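Local coordinates for protein putative DsbA oxidoreductase SCO1869 (Streptomyces coelicolor A3, PDB 3GL5) that probably acts as a thiol-disulfide oxidoreductase of the DsbA family, built on a thioredoxin-type fold, although its own substrates are not known, at residues L107-A110 against K111-R115; L58-T62 against A63-M67; A26-F30 against P31-G35; L179-G183 against V184-V188; C16-G19 against K20-E24. All coordinates share one frame; numbering follows the deposited sequence. Where two conformers were deposited one is given.

The five local contacts sit in different settings of one DsbA-like fold. Interaction 5 is the most buried and interaction 4 is partly so; the two touch each other at the CxxC cysteine C16. Interactions 3 and 5 share helix 14-28: the earlier turns pair a buried lysine with carboxylates, while the later end, at the surface, relies on aromatic packing in a turn. Interactions 1 and 2 both close a helix, but the first is partly buried and doubles up bonds on one carbonyl, whereas the second is a surface helix end bridged by water. Interaction 4 stands apart, its two segments meeting mainly through apolar groups and a methyl over a ring, without a hydrogen bond between them.

Interaction 1: residues L107-A110 against K111-R115; sequences LHLA and KERGR
K111 takes the chain out of helix 101-111, its N bonded to L107 O at 2.8 Å, and its side chain runs alongside that of H108, pointing the same way, with CD 4.2 Å from H108 ND1. The other ring nitrogen, H108 NE2, is hydrogen-bonded to S42. At E112 the backbone leaves helical angles, although its N still reaches H108 O at 3.1 Å; the carboxylate turns elsewhere, OE1 bonding to Y165 OH. This corner joins helices 101-111 and 116-128 in the helical region inserted into the thioredoxin fold, as in DsbA. R113 N then comes in above the carbonyl plane of A110, 2.8 Å from A110 O. Its side chain doubles back because chi2 is bent (-68°), which puts one face of the guanidinium over L109 CD1, 3.9 Å from the plane; R113 NE makes a salt bridge with E154, and R113 also packs on R113 of the second subunit. G114, with positive phi (57°), swings the chain round. R115, the N-cap residue of the next helix, completes the turn: its N meets A110 O at 2.8 Å from the opposite face of the carbonyl to R113 N.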
loop_
_atom_site.group_PDB
_atom_site.type_symbol
_atom_site.label_atom_id
_atom_site.label_comp_id
_atom_site.label_asym_id
_atom_site.label_seq_id
_atom_site.Cartn_x
_atom_site.Cartn_y
_atom_site.Cartn_z
ATOM N N LEU A 107 -13.327 -2.927 -5.700
ATOM C CA LEU A 107 -12.029 -3.509 -5.371
ATOM C C LEU A 107 -11.237 -2.588 -4.422
ATOM O O LEU A 107 -10.474 -3.069 -3.590
ATOM C CB LEU A 107 -11.210 -3.856 -6.615
ATOM C CG LEU A 107 -11.750 -5.077 -7.387
ATOM C CD1 LEU A 107 -11.191 -5.126 -8.822
ATOM C CD2 LEU A 107 -11.393 -6.399 -6.662
ATOM N N HIS A 108 -11.394 -1.283 -4.595
ATOM C CA HIS A 108 -10.753 -0.321 -3.715
ATOM C C HIS A 108 -11.394 -0.284 -2.331
ATOM O O HIS A 108 -10.687 -0.235 -1.360
ATOM C CB HIS A 108 -10.654 1.069 -4.370
ATOM C CG HIS A 108 -9.509 1.171 -5.324
ATOM N ND1 HIS A 108 -8.288 1.701 -4.972
ATOM C CD2 HIS A 108 -9.369 0.720 -6.595
ATOM C CE1 HIS A 108 -7.457 1.617 -5.998
ATOM N NE2 HIS A 108 -8.093 1.028 -6.998
ATOM N N LEU A 109 -12.707 -0.345 -2.231
ATOM C CA LEU A 109 -13.342 -0.697 -0.935
ATOM C C LEU A 109 -12.672 -1.904 -0.257
ATOM O O LEU A 109 -12.151 -1.801 0.872
ATOM C CB LEU A 109 -14.846 -0.929 -1.090
ATOM C CG LEU A 109 -15.598 -1.460 0.148
ATOM C CD1 LEU A 109 -15.316 -0.615 1.423
ATOM C CD2 LEU A 109 -17.080 -1.490 -0.135
ATOM N N ALA A 110 -12.640 -3.035 -0.964
ATOM C CA ALA A 110 -11.882 -4.215 -0.514
ATOM C C ALA A 110 -10.415 -3.947 -0.135
ATOM O O ALA A 110 -9.930 -4.477 0.856
ATOM C CB ALA A 110 -11.953 -5.354 -1.584
ATOM N N LYS A 111 -9.689 -3.153 -0.922
ATOM C CA LYS A 111 -8.241 -2.982 -0.678
ATOM C C LYS A 111 -8.073 -2.311 0.688
ATOM O O LYS A 111 -7.101 -2.575 1.457
ATOM C CB LYS A 111 -7.619 -2.136 -1.793
ATOM C CG LYS A 111 -6.158 -1.710 -1.571
ATOM C CD LYS A 111 -5.817 -0.457 -2.385
ATOM C CE LYS A 111 -4.446 -0.614 -3.037
ATOM N NZ LYS A 111 -3.764 0.688 -3.326
ATOM N N GLU A 112 -9.073 -1.481 0.980
ATOM C CA GLU A 112 -9.191 -0.745 2.217
ATOM C C GLU A 112 -10.126 -1.444 3.219
ATOM O O GLU A 112 -10.672 -0.814 4.133
ATOM C CB GLU A 112 -9.673 0.664 1.922
ATOM C CG GLU A 112 -9.170 1.650 2.864
ATOM C CD GLU A 112 -10.183 2.727 3.098
ATOM O OE1 GLU A 112 -10.439 3.477 2.140
ATOM O OE2 GLU A 112 -10.717 2.798 4.242
ATOM N N ARG A 113 -10.309 -2.744 3.052
ATOM C CA ARG A 113 -10.816 -3.577 4.128
ATOM C C ARG A 113 -9.915 -4.799 4.219
ATOM O O ARG A 113 -10.339 -5.824 4.734
ATOM C CB ARG A 113 -12.253 -4.030 3.891
ATOM C CG ARG A 113 -13.293 -2.968 3.986
ATOM C CD ARG A 113 -13.473 -2.422 5.433
ATOM N NE ARG A 113 -14.352 -1.277 5.365
ATOM C CZ ARG A 113 -13.942 -0.018 5.241
ATOM N NH1 ARG A 113 -12.648 0.287 5.223
ATOM N NH2 ARG A 113 -14.842 0.946 5.143
ATOM N N GLY A 114 -8.686 -4.691 3.701
ATOM C CA GLY A 114 -7.725 -5.797 3.655
ATOM C C GLY A 114 -8.197 -7.054 2.925
ATOM O O GLY A 114 -7.627 -8.147 3.123
ATOM N N ARG A 115 -9.232 -6.921 2.095
ATOM C CA ARG A 115 -9.836 -8.075 1.418
ATOM C C ARG A 115 -9.627 -8.011 -0.091
ATOM O O ARG A 115 -10.395 -8.598 -0.845
ATOM C CB ARG A 115 -11.336 -8.198 1.760
ATOM C CG ARG A 115 -11.661 -8.248 3.288
ATOM C CD ARG A 115 -12.118 -9.623 3.860
ATOM N NE ARG A 115 -13.153 -9.431 4.906
ATOM C CZ ARG A 115 -13.437 -10.247 5.939
ATOM N NH1 ARG A 115 -12.776 -11.386 6.145
ATOM N NH2 ARG A 115 -14.403 -9.910 6.795
#

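Interaction 2: residues L58-T62 against A63-M67; sequences LTMLT and AKYGM
A63 N donates to T59 O at 2.7 Å and K64 N to M60 O at 2.8 Å, the last full backbone bonds of helix 57-64 before a weak one from Y65 N to L61 O. Among side chains, T62 turns its hydroxyl back down the helix (chi1 56°), where OG1 donates to L58 O at 2.9 Å. T62 N reaches the same oxygen from the other face of the carbonyl. With a valine in place of T62 that second grip is gone, and L58 O would probably be left to the backbone donor alone. One water donates to both T62 O and M67 O, and the CA of T62 makes a CA-H...O contact of 3.3 Å with M67 O. Apolar contacts come mainly from L61: its CD2 meets the edge of the Y65 ring at CD2, 4.0 Å away, and its CB lies 4.2 Å from SE of M67, a selenomethionine. L61 and T62 also pack on A72 of helix 69-85. With the backbone bonds weakening at Y65, closure of this surface helix end passes to a water bridge and loose apolar touches.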
loop_
_atom_site.group_PDB
_atom_site.type_symbol
_atom_site.label_atom_id
_atom_site.label_comp_id
_atom_site.label_asym_id
_atom_site.label_seq_id
_atom_site.Cartn_x
_atom_site.Cartn_y
_atom_site.Cartn_z
ATOM N N LEU A 58 -18.348 -13.546 -27.687
ATOM C CA LEU A 58 -18.072 -14.163 -28.971
ATOM C C LEU A 58 -18.562 -13.243 -30.131
ATOM O O LEU A 58 -17.896 -13.123 -31.168
ATOM C CB LEU A 58 -18.763 -15.509 -28.990
ATOM C CG LEU A 58 -18.112 -16.659 -29.721
ATOM C CD1 LEU A 58 -17.636 -17.673 -28.674
ATOM C CD2 LEU A 58 -19.208 -17.205 -30.645
ATOM N N THR A 59 -19.697 -12.572 -29.893
ATOM C CA THR A 59 -20.230 -11.493 -30.730
ATOM C C THR A 59 -19.237 -10.350 -30.861
ATOM O O THR A 59 -19.011 -9.839 -31.964
ATOM C CB THR A 59 -21.554 -10.924 -30.130
ATOM O OG1 THR A 59 -22.466 -11.997 -29.914
ATOM C CG2 THR A 59 -22.205 -9.894 -31.046
HETATM N N MSE A 60 -18.664 -9.940 -29.728
HETATM C CA MSE A 60 -17.657 -8.875 -29.686
HETATM C C MSE A 60 -16.447 -9.207 -30.554
HETATM O O MSE A 60 -15.962 -8.359 -31.298
HETATM C CB MSE A 60 -17.201 -8.603 -28.246
HETATM C CG MSE A 60 -15.839 -7.905 -28.142
HETATM SE SE MSE A 60 -15.078 -8.043 -26.344
HETATM C CE MSE A 60 -13.684 -9.342 -26.686
ATOM N N LEU A 61 -15.963 -10.442 -30.453
ATOM C CA LEU A 61 -14.803 -10.870 -31.236
ATOM C C LEU A 61 -15.110 -10.865 -32.742
ATOM O O LEU A 61 -14.380 -10.302 -33.549
ATOM C CB LEU A 61 -14.319 -12.244 -30.774
ATOM C CG LEU A 61 -13.820 -12.161 -29.328
ATOM C CD1 LEU A 61 -13.492 -13.524 -28.770
ATOM C CD2 LEU A 61 -12.635 -11.239 -29.218
ATOM N N THR A 62 -16.227 -11.464 -33.104
ATOM C CA THR A 62 -16.558 -11.603 -34.511
ATOM C C THR A 62 -17.004 -10.260 -35.124
ATOM O O THR A 62 -16.577 -9.908 -36.215
ATOM C CB THR A 62 -17.567 -12.755 -34.725
ATOM O OG1 THR A 62 -18.742 -12.540 -33.930
ATOM C CG2 THR A 62 -16.930 -14.071 -34.295
ATOM N N ALA A 63 -17.803 -9.496 -34.386
ATOM C CA ALA A 63 -18.342 -8.229 -34.878
ATOM C C ALA A 63 -17.357 -7.056 -34.773
ATOM O O ALA A 63 -17.109 -6.348 -35.769
ATOM C CB ALA A 63 -19.678 -7.897 -34.174
ATOM N N LYS A 64 -16.816 -6.855 -33.562
ATOM C CA LYS A 64 -15.884 -5.752 -33.258
ATOM C C LYS A 64 -14.432 -5.968 -33.744
ATOM O O LYS A 64 -13.686 -4.995 -33.884
ATOM C CB LYS A 64 -15.891 -5.406 -31.756
ATOM C CG LYS A 64 -15.690 -3.933 -31.489
ATOM C CD LYS A 64 -15.016 -3.667 -30.168
ATOM C CE LYS A 64 -15.023 -2.165 -29.908
ATOM N NZ LYS A 64 -14.442 -1.833 -28.563
ATOM N N TYR A 65 -14.018 -7.208 -34.006
ATOM C CA TYR A 65 -12.625 -7.421 -34.408
ATOM C C TYR A 65 -12.429 -8.074 -35.751
ATOM O O TYR A 65 -11.305 -8.478 -36.091
ATOM C CB TYR A 65 -11.823 -8.128 -33.307
ATOM C CG TYR A 65 -11.734 -7.248 -32.104
ATOM C CD1 TYR A 65 -11.188 -5.961 -32.217
ATOM C CD2 TYR A 65 -12.244 -7.661 -30.867
ATOM C CE1 TYR A 65 -11.124 -5.120 -31.139
ATOM C CE2 TYR A 65 -12.176 -6.822 -29.763
ATOM C CZ TYR A 65 -11.612 -5.548 -29.913
ATOM O OH TYR A 65 -11.528 -4.687 -28.841
ATOM N N GLY A 66 -13.518 -8.147 -36.513
ATOM C CA GLY A 66 -13.481 -8.692 -37.861
ATOM C C GLY A 66 -12.791 -10.043 -37.964
ATOM O O GLY A 66 -11.933 -10.257 -38.839
HETATM N N MSE A 67 -13.171 -10.940 -37.056
HETATM C CA MSE A 67 -12.623 -12.279 -36.955
HETATM C C MSE A 67 -13.752 -13.283 -37.185
HETATM O O MSE A 67 -14.909 -12.974 -36.955
HETATM C CB MSE A 67 -12.027 -12.423 -35.567
HETATM C CG MSE A 67 -11.998 -13.787 -34.988
HETATM SE SE MSE A 67 -11.189 -13.578 -33.273
HETATM C CE MSE A 67 -10.575 -11.702 -33.415
HETATM O O HOH W 1 -15.709 -11.115 -38.377
#

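Interaction 3: residues A26-F30 against P31-G35; sequences ALAAF and PHRDG
The type I beta turn from F30 to R33 lies in the connection between helix 14-28 and strand 36-42, part of the beta-alpha-beta crossover of the thioredoxin fold. Its closing bond is long: R33 N donates to F30 O at 3.3 Å, from well above the carbonyl plane. Just before the turn, F30 N takes up L27 O at 3.0 Å. F30 extends with CG anti to the backbone N (chi1 -179°), which lays its ring along the turn. P31 CD presses close on F30 CD1, 3.3 Å away, while H32 N sits over one face of the phenyl ring toward its rim. The imidazole of H32 turns an edge to the F30 face in an offset edge-to-face pair, the planes at 66° and the ring centroids of F30 and H32 5.8 Å apart; H32 also stacks on W212. Beyond the turn, F30 packs on L208 and T209 of helix 201-213 and on V36. Losing the ring to an alanine here is likely to open a gap between the turn and that helix and leave the H32 imidazole with W212 but without the F30 face. On the helix side R33 crosses L27 at about a right angle, a contact less certain because R33 has two conformers. Firmer is the touch beside the ring pair, where F30 CE2 lies 3.5 Å from H32 CB.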
loop_
_atom_site.group_PDB
_atom_site.type_symbol
_atom_site.label_atom_id
_atom_site.label_comp_id
_atom_site.label_asym_id
_atom_site.label_seq_id
_atom_site.Cartn_x
_atom_site.Cartn_y
_atom_site.Cartn_z
ATOM N N ALA A 26 4.665 -18.832 -9.894
ATOM C CA ALA A 26 6.082 -18.454 -9.949
ATOM C C ALA A 26 6.558 -17.906 -8.602
ATOM O O ALA A 26 7.702 -18.161 -8.159
ATOM C CB ALA A 26 6.300 -17.413 -11.028
ATOM N N LEU A 27 5.686 -17.154 -7.942
ATOM C CA LEU A 27 6.061 -16.522 -6.706
ATOM C C LEU A 27 6.297 -17.589 -5.586
ATOM O O LEU A 27 7.237 -17.470 -4.766
ATOM C CB LEU A 27 4.997 -15.491 -6.318
ATOM C CG LEU A 27 5.241 -14.831 -4.966
ATOM C CD1 LEU A 27 6.641 -14.211 -4.978
ATOM C CD2 LEU A 27 4.144 -13.797 -4.548
ATOM N N ALA A 28 5.441 -18.617 -5.574
ATOM C CA ALA A 28 5.532 -19.699 -4.608
ATOM C C ALA A 28 6.809 -20.510 -4.774
ATOM O O ALA A 28 7.314 -21.081 -3.816
ATOM C CB ALA A 28 4.312 -20.575 -4.657
ATOM N N ALA A 29 7.392 -20.504 -5.960
ATOM C CA ALA A 29 8.659 -21.207 -6.129
ATOM C C ALA A 29 9.849 -20.254 -6.073
ATOM O O ALA A 29 10.972 -20.685 -6.223
ATOM C CB ALA A 29 8.664 -22.001 -7.430
ATOM N N PHE A 30 9.615 -18.963 -5.861
ATOM C CA PHE A 30 10.717 -17.977 -5.764
ATOM C C PHE A 30 11.414 -18.056 -4.376
ATOM O O PHE A 30 10.713 -18.084 -3.373
ATOM C CB PHE A 30 10.160 -16.566 -6.008
ATOM C CG PHE A 30 11.187 -15.471 -5.950
ATOM C CD1 PHE A 30 12.323 -15.510 -6.768
ATOM C CD2 PHE A 30 10.995 -14.386 -5.111
ATOM C CE1 PHE A 30 13.262 -14.487 -6.716
ATOM C CE2 PHE A 30 11.902 -13.364 -5.045
ATOM C CZ PHE A 30 13.056 -13.406 -5.858
ATOM N N PRO A 31 12.785 -18.096 -4.333
ATOM C CA PRO A 31 13.552 -18.216 -3.090
ATOM C C PRO A 31 13.368 -17.051 -2.126
ATOM O O PRO A 31 13.625 -17.217 -0.957
ATOM C CB PRO A 31 15.014 -18.264 -3.562
ATOM C CG PRO A 31 14.966 -18.801 -4.884
ATOM C CD PRO A 31 13.700 -18.166 -5.492
ATOM N N HIS A 32 12.907 -15.892 -2.584
ATOM C CA HIS A 32 12.668 -14.801 -1.637
ATOM C C HIS A 32 11.248 -14.343 -1.626
ATOM O O HIS A 32 10.994 -13.153 -1.477
ATOM C CB HIS A 32 13.561 -13.619 -1.945
ATOM C CG HIS A 32 15.010 -13.957 -1.888
ATOM N ND1 HIS A 32 15.702 -14.051 -0.701
ATOM C CD2 HIS A 32 15.892 -14.267 -2.869
ATOM C CE1 HIS A 32 16.957 -14.378 -0.957
ATOM N NE2 HIS A 32 17.100 -14.504 -2.264
ATOM N N ARG A 33 10.318 -15.284 -1.757
ATOM C CA ARG A 33 8.900 -14.962 -1.729
ATOM C C ARG A 33 8.491 -14.291 -0.430
ATOM O O ARG A 33 7.529 -13.529 -0.408
ATOM C CB ARG A 33 8.062 -16.212 -1.893
ATOM C CG ARG A 33 6.585 -15.953 -1.637
ATOM C CD ARG A 33 5.800 -17.250 -1.638
ATOM N NE ARG A 33 6.336 -18.198 -0.655
ATOM C CZ ARG A 33 5.640 -19.223 -0.174
ATOM N NH1 ARG A 33 4.391 -19.431 -0.588
ATOM N NH2 ARG A 33 6.182 -20.023 0.726
ATOM N N ASP A 34 9.206 -14.600 0.651
ATOM C CA ASP A 34 8.909 -14.021 1.975
ATOM C C ASP A 34 9.132 -12.503 1.990
ATOM O O ASP A 34 8.477 -11.777 2.734
ATOM C CB ASP A 34 9.695 -14.723 3.101
ATOM C CG ASP A 34 11.207 -14.750 2.864
ATOM O OD1 ASP A 34 11.700 -14.918 1.702
ATOM O OD2 ASP A 34 11.936 -14.637 3.873
ATOM N N GLY A 35 10.032 -12.025 1.137
ATOM C CA GLY A 35 10.278 -10.592 1.021
ATOM C C GLY A 35 9.503 -9.862 -0.074
ATOM O O GLY A 35 9.813 -8.728 -0.367
#

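Interaction 4: residues L179-G183 against V184-V188; sequences LGATG and VPFFV
A181 sets its methyl over the face of the F186 ring, CB standing 3.5 Å from the ring centroid and 17° off the normal, a CH-pi contact. It is tight: A181 CB comes within 3.3 Å of F186 CD2. The phenyl reaches it because its CG is anti to the backbone N (chi1 174°), swinging the ring out from the strand toward the loop. Farther along the ring, L179 CB lies 3.9 Å from F186 CE2, and L179 CD1 touches V188 CG2 at 4.3 Å. The loop can fold over in this way because helix 166-178 ends in a Schellman motif, where G180 takes a positive phi (91°), at which a CB would be jammed against the carbonyl oxygen of the residue before. The chain then returns through a cis peptide before P185, the cis-proline loop of thioredoxin-like proteins. That loop places V184 CG2 against C16 SG, 3.5 Å away, in the CxxC pair closed here as a disulfide, and V184 also makes backbone hydrogen bonds to the second subunit. L218 of that subunit packs on L179, F186 and V188. Strand 186-189 itself runs between strands 3-9 and 193-196, antiparallel to both, with P185 resting on W15 and C16 of helix 14-28.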
loop_
_atom_site.group_PDB
_atom_site.type_symbol
_atom_site.label_atom_id
_atom_site.label_comp_id
_atom_site.label_asym_id
_atom_site.label_seq_id
_atom_site.Cartn_x
_atom_site.Cartn_y
_atom_site.Cartn_z
ATOM N N LEU A 179 3.584 4.620 -16.498
ATOM C CA LEU A 179 4.582 3.567 -16.588
ATOM C C LEU A 179 4.684 2.929 -17.965
ATOM O O LEU A 179 5.454 1.997 -18.122
ATOM C CB LEU A 179 4.359 2.503 -15.528
ATOM C CG LEU A 179 4.652 3.059 -14.152
ATOM C CD1 LEU A 179 4.211 2.087 -13.109
ATOM C CD2 LEU A 179 6.164 3.397 -14.027
ATOM N N GLY A 180 3.912 3.420 -18.935
ATOM C CA GLY A 180 3.982 2.949 -20.311
ATOM C C GLY A 180 3.059 1.802 -20.725
ATOM O O GLY A 180 3.047 1.437 -21.901
ATOM N N ALA A 181 2.283 1.249 -19.794
ATOM C CA ALA A 181 1.398 0.119 -20.082
ATOM C C ALA A 181 0.210 0.499 -20.959
ATOM O O ALA A 181 -0.484 1.437 -20.637
ATOM C CB ALA A 181 0.892 -0.461 -18.760
ATOM N N THR A 182 -0.059 -0.219 -22.042
ATOM C CA THR A 182 -1.291 0.026 -22.797
ATOM C C THR A 182 -2.180 -1.215 -22.858
ATOM O O THR A 182 -3.165 -1.269 -23.598
ATOM C CB THR A 182 -1.000 0.446 -24.250
ATOM O OG1 THR A 182 -0.367 -0.639 -24.936
ATOM C CG2 THR A 182 -0.118 1.704 -24.325
ATOM N N GLY A 183 -1.802 -2.231 -22.102
ATOM C CA GLY A 183 -2.487 -3.505 -22.112
ATOM C C GLY A 183 -2.157 -4.242 -20.818
ATOM O O GLY A 183 -1.139 -3.982 -20.182
ATOM N N VAL A 184 -3.036 -5.149 -20.420
ATOM C CA VAL A 184 -2.873 -5.904 -19.166
ATOM C C VAL A 184 -2.914 -7.430 -19.434
ATOM O O VAL A 184 -3.422 -7.852 -20.478
ATOM C CB VAL A 184 -3.961 -5.495 -18.147
ATOM C CG1 VAL A 184 -3.620 -4.145 -17.555
ATOM C CG2 VAL A 184 -5.351 -5.479 -18.792
ATOM N N PRO A 185 -2.392 -8.252 -18.494
ATOM C CA PRO A 185 -1.831 -7.868 -17.188
ATOM C C PRO A 185 -0.453 -7.216 -17.353
ATOM O O PRO A 185 0.252 -7.475 -18.349
ATOM C CB PRO A 185 -1.744 -9.218 -16.447
ATOM C CG PRO A 185 -1.447 -10.195 -17.577
ATOM C CD PRO A 185 -2.241 -9.706 -18.740
ATOM N N PHE A 186 -0.098 -6.348 -16.408
ATOM C CA PHE A 186 1.140 -5.579 -16.473
ATOM C C PHE A 186 1.684 -5.608 -15.059
ATOM O O PHE A 186 0.965 -5.253 -14.118
ATOM C CB PHE A 186 0.864 -4.140 -16.989
ATOM C CG PHE A 186 2.078 -3.204 -16.969
ATOM C CD1 PHE A 186 3.173 -3.415 -17.824
ATOM C CD2 PHE A 186 2.098 -2.083 -16.112
ATOM C CE1 PHE A 186 4.268 -2.546 -17.808
ATOM C CE2 PHE A 186 3.172 -1.177 -16.119
ATOM C CZ PHE A 186 4.272 -1.425 -16.936
ATOM N N PHE A 187 2.908 -6.132 -14.935
ATOM C CA PHE A 187 3.564 -6.406 -13.686
ATOM C C PHE A 187 4.782 -5.526 -13.590
ATOM O O PHE A 187 5.608 -5.452 -14.518
ATOM C CB PHE A 187 4.069 -7.851 -13.634
ATOM C CG PHE A 187 3.008 -8.872 -13.790
ATOM C CD1 PHE A 187 2.522 -9.560 -12.665
ATOM C CD2 PHE A 187 2.525 -9.196 -15.068
ATOM C CE1 PHE A 187 1.523 -10.544 -12.788
ATOM C CE2 PHE A 187 1.516 -10.168 -15.213
ATOM C CZ PHE A 187 0.998 -10.826 -14.075
ATOM N N VAL A 188 4.895 -4.850 -12.461
ATOM C CA VAL A 188 6.007 -3.960 -12.263
ATOM C C VAL A 188 6.706 -4.455 -11.013
ATOM O O VAL A 188 6.125 -4.489 -9.926
ATOM C CB VAL A 188 5.556 -2.493 -12.192
ATOM C CG1 VAL A 188 6.737 -1.569 -11.822
ATOM C CG2 VAL A 188 4.939 -2.086 -13.555
#

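Interaction 5: residues C16-G19 against K20-E24; sequences CYVG and KARFE
C16 O accepts from K20 N at 2.9 Å, one of the i to i+4 bonds of helix 14-28, just behind the CxxC disulfide that C16 makes with C13. V18 O is taken by R22 N at 3.1 Å, the donor lying in the carbonyl plane, and G19 O by F23 N at 3.0 Å along a fairly straight line (160°). V18 and R22 also run side by side: R22 is extended from CG to NE, and V18 CG1 lies over one face of its guanidinium, 3.8 Å above the plane. The nitrogens of that group are claimed around its rim, NE by a salt bridge to E86, NH2 by Q82, and NH1 weakly by A198 O. Y17 OH is bonded to A89 O. K20 bends at chi3 and chi4 so that NZ reaches E24, one turn further on, bonding at 2.6 Å to the syn lone pair of E24 OE2; the same ammonium makes salt bridges to D121 and E117 of helix 116-128. With three carboxylates gathered on one lysine, and E24 OE2 close to E117 OE2, the K20 charge probably offsets repulsion between the acids and probably links this part of helix 14-28 to helix 116-128.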
loop_
_atom_site.group_PDB
_atom_site.type_symbol
_atom_site.label_atom_id
_atom_site.label_comp_id
_atom_site.label_asym_id
_atom_site.label_seq_id
_atom_site.Cartn_x
_atom_site.Cartn_y
_atom_site.Cartn_z
ATOM N N CYS A 16 -5.503 -11.650 -17.770
ATOM C CA CYS A 16 -5.283 -11.132 -16.416
ATOM C C CYS A 16 -5.577 -12.251 -15.407
ATOM O O CYS A 16 -4.781 -12.498 -14.492
ATOM C CB CYS A 16 -6.188 -9.923 -16.165
ATOM S SG CYS A 16 -5.811 -8.515 -17.199
ATOM N N TYR A 17 -6.709 -12.933 -15.607
ATOM C CA TYR A 17 -7.139 -14.089 -14.807
ATOM C C TYR A 17 -6.159 -15.263 -14.866
ATOM O O TYR A 17 -5.783 -15.797 -13.824
ATOM C CB TYR A 17 -8.501 -14.530 -15.296
ATOM C CG TYR A 17 -9.181 -15.713 -14.593
ATOM C CD1 TYR A 17 -9.312 -15.799 -13.185
ATOM C CD2 TYR A 17 -9.773 -16.690 -15.352
ATOM C CE1 TYR A 17 -10.005 -16.919 -12.576
ATOM C CE2 TYR A 17 -10.467 -17.757 -14.786
ATOM C CZ TYR A 17 -10.582 -17.880 -13.424
ATOM O OH TYR A 17 -11.306 -18.962 -12.996
ATOM N N VAL A 18 -5.741 -15.651 -16.076
ATOM C CA VAL A 18 -4.728 -16.699 -16.253
ATOM C C VAL A 18 -3.348 -16.230 -15.741
ATOM O O VAL A 18 -2.674 -16.979 -15.011
ATOM C CB VAL A 18 -4.657 -17.251 -17.743
ATOM C CG1 VAL A 18 -3.697 -18.406 -17.864
ATOM C CG2 VAL A 18 -6.033 -17.751 -18.184
ATOM N N GLY A 19 -2.945 -15.004 -16.096
ATOM C CA GLY A 19 -1.644 -14.470 -15.656
ATOM C C GLY A 19 -1.474 -14.275 -14.153
ATOM O O GLY A 19 -0.339 -14.326 -13.602
ATOM N N LYS A 20 -2.573 -14.029 -13.457
ATOM C CA LYS A 20 -2.481 -13.903 -12.018
ATOM C C LYS A 20 -2.027 -15.254 -11.412
ATOM O O LYS A 20 -1.135 -15.308 -10.568
ATOM C CB LYS A 20 -3.818 -13.475 -11.400
ATOM C CG LYS A 20 -3.719 -13.434 -9.834
ATOM C CD LYS A 20 -4.782 -12.553 -9.243
ATOM C CE LYS A 20 -5.843 -13.361 -8.648
ATOM N NZ LYS A 20 -5.333 -13.886 -7.338
ATOM N N ALA A 21 -2.636 -16.337 -11.891
ATOM C CA ALA A 21 -2.341 -17.681 -11.387
ATOM C C ALA A 21 -0.918 -18.082 -11.747
ATOM O O ALA A 21 -0.197 -18.700 -10.927
ATOM C CB ALA A 21 -3.331 -18.679 -11.940
ATOM N N ARG A 22 -0.495 -17.716 -12.956
ATOM C CA ARG A 22 0.870 -18.020 -13.405
ATOM C C ARG A 22 1.919 -17.309 -12.539
ATOM O O ARG A 22 2.925 -17.904 -12.154
ATOM C CB ARG A 22 1.052 -17.703 -14.895
ATOM C CG ARG A 22 0.790 -18.867 -15.736
ATOM C CD ARG A 22 0.825 -18.565 -17.209
ATOM N NE ARG A 22 0.069 -19.558 -17.969
ATOM C CZ ARG A 22 -0.165 -19.463 -19.277
ATOM N NH1 ARG A 22 0.267 -18.421 -19.960
ATOM N NH2 ARG A 22 -0.860 -20.388 -19.909
ATOM N N PHE A 23 1.655 -16.042 -12.229
ATOM C CA PHE A 23 2.519 -15.270 -11.381
ATOM C C PHE A 23 2.593 -15.860 -9.991
ATOM O O PHE A 23 3.679 -15.892 -9.384
ATOM C CB PHE A 23 2.046 -13.824 -11.248
ATOM C CG PHE A 23 2.819 -13.068 -10.224
ATOM C CD1 PHE A 23 4.111 -12.637 -10.498
ATOM C CD2 PHE A 23 2.299 -12.885 -8.942
ATOM C CE1 PHE A 23 4.855 -11.995 -9.540
ATOM C CE2 PHE A 23 3.041 -12.239 -7.960
ATOM C CZ PHE A 23 4.305 -11.773 -8.259
ATOM N N GLU A 24 1.441 -16.261 -9.457
ATOM C CA GLU A 24 1.400 -16.749 -8.098
ATOM C C GLU A 24 2.170 -18.063 -8.014
ATOM O O GLU A 24 2.956 -18.325 -7.066
ATOM C CB GLU A 24 -0.043 -16.929 -7.657
ATOM C CG GLU A 24 -0.708 -15.616 -7.218
ATOM C CD GLU A 24 -2.225 -15.711 -7.118
ATOM O OE1 GLU A 24 -2.800 -16.820 -7.233
ATOM O OE2 GLU A 24 -2.867 -14.657 -6.955
#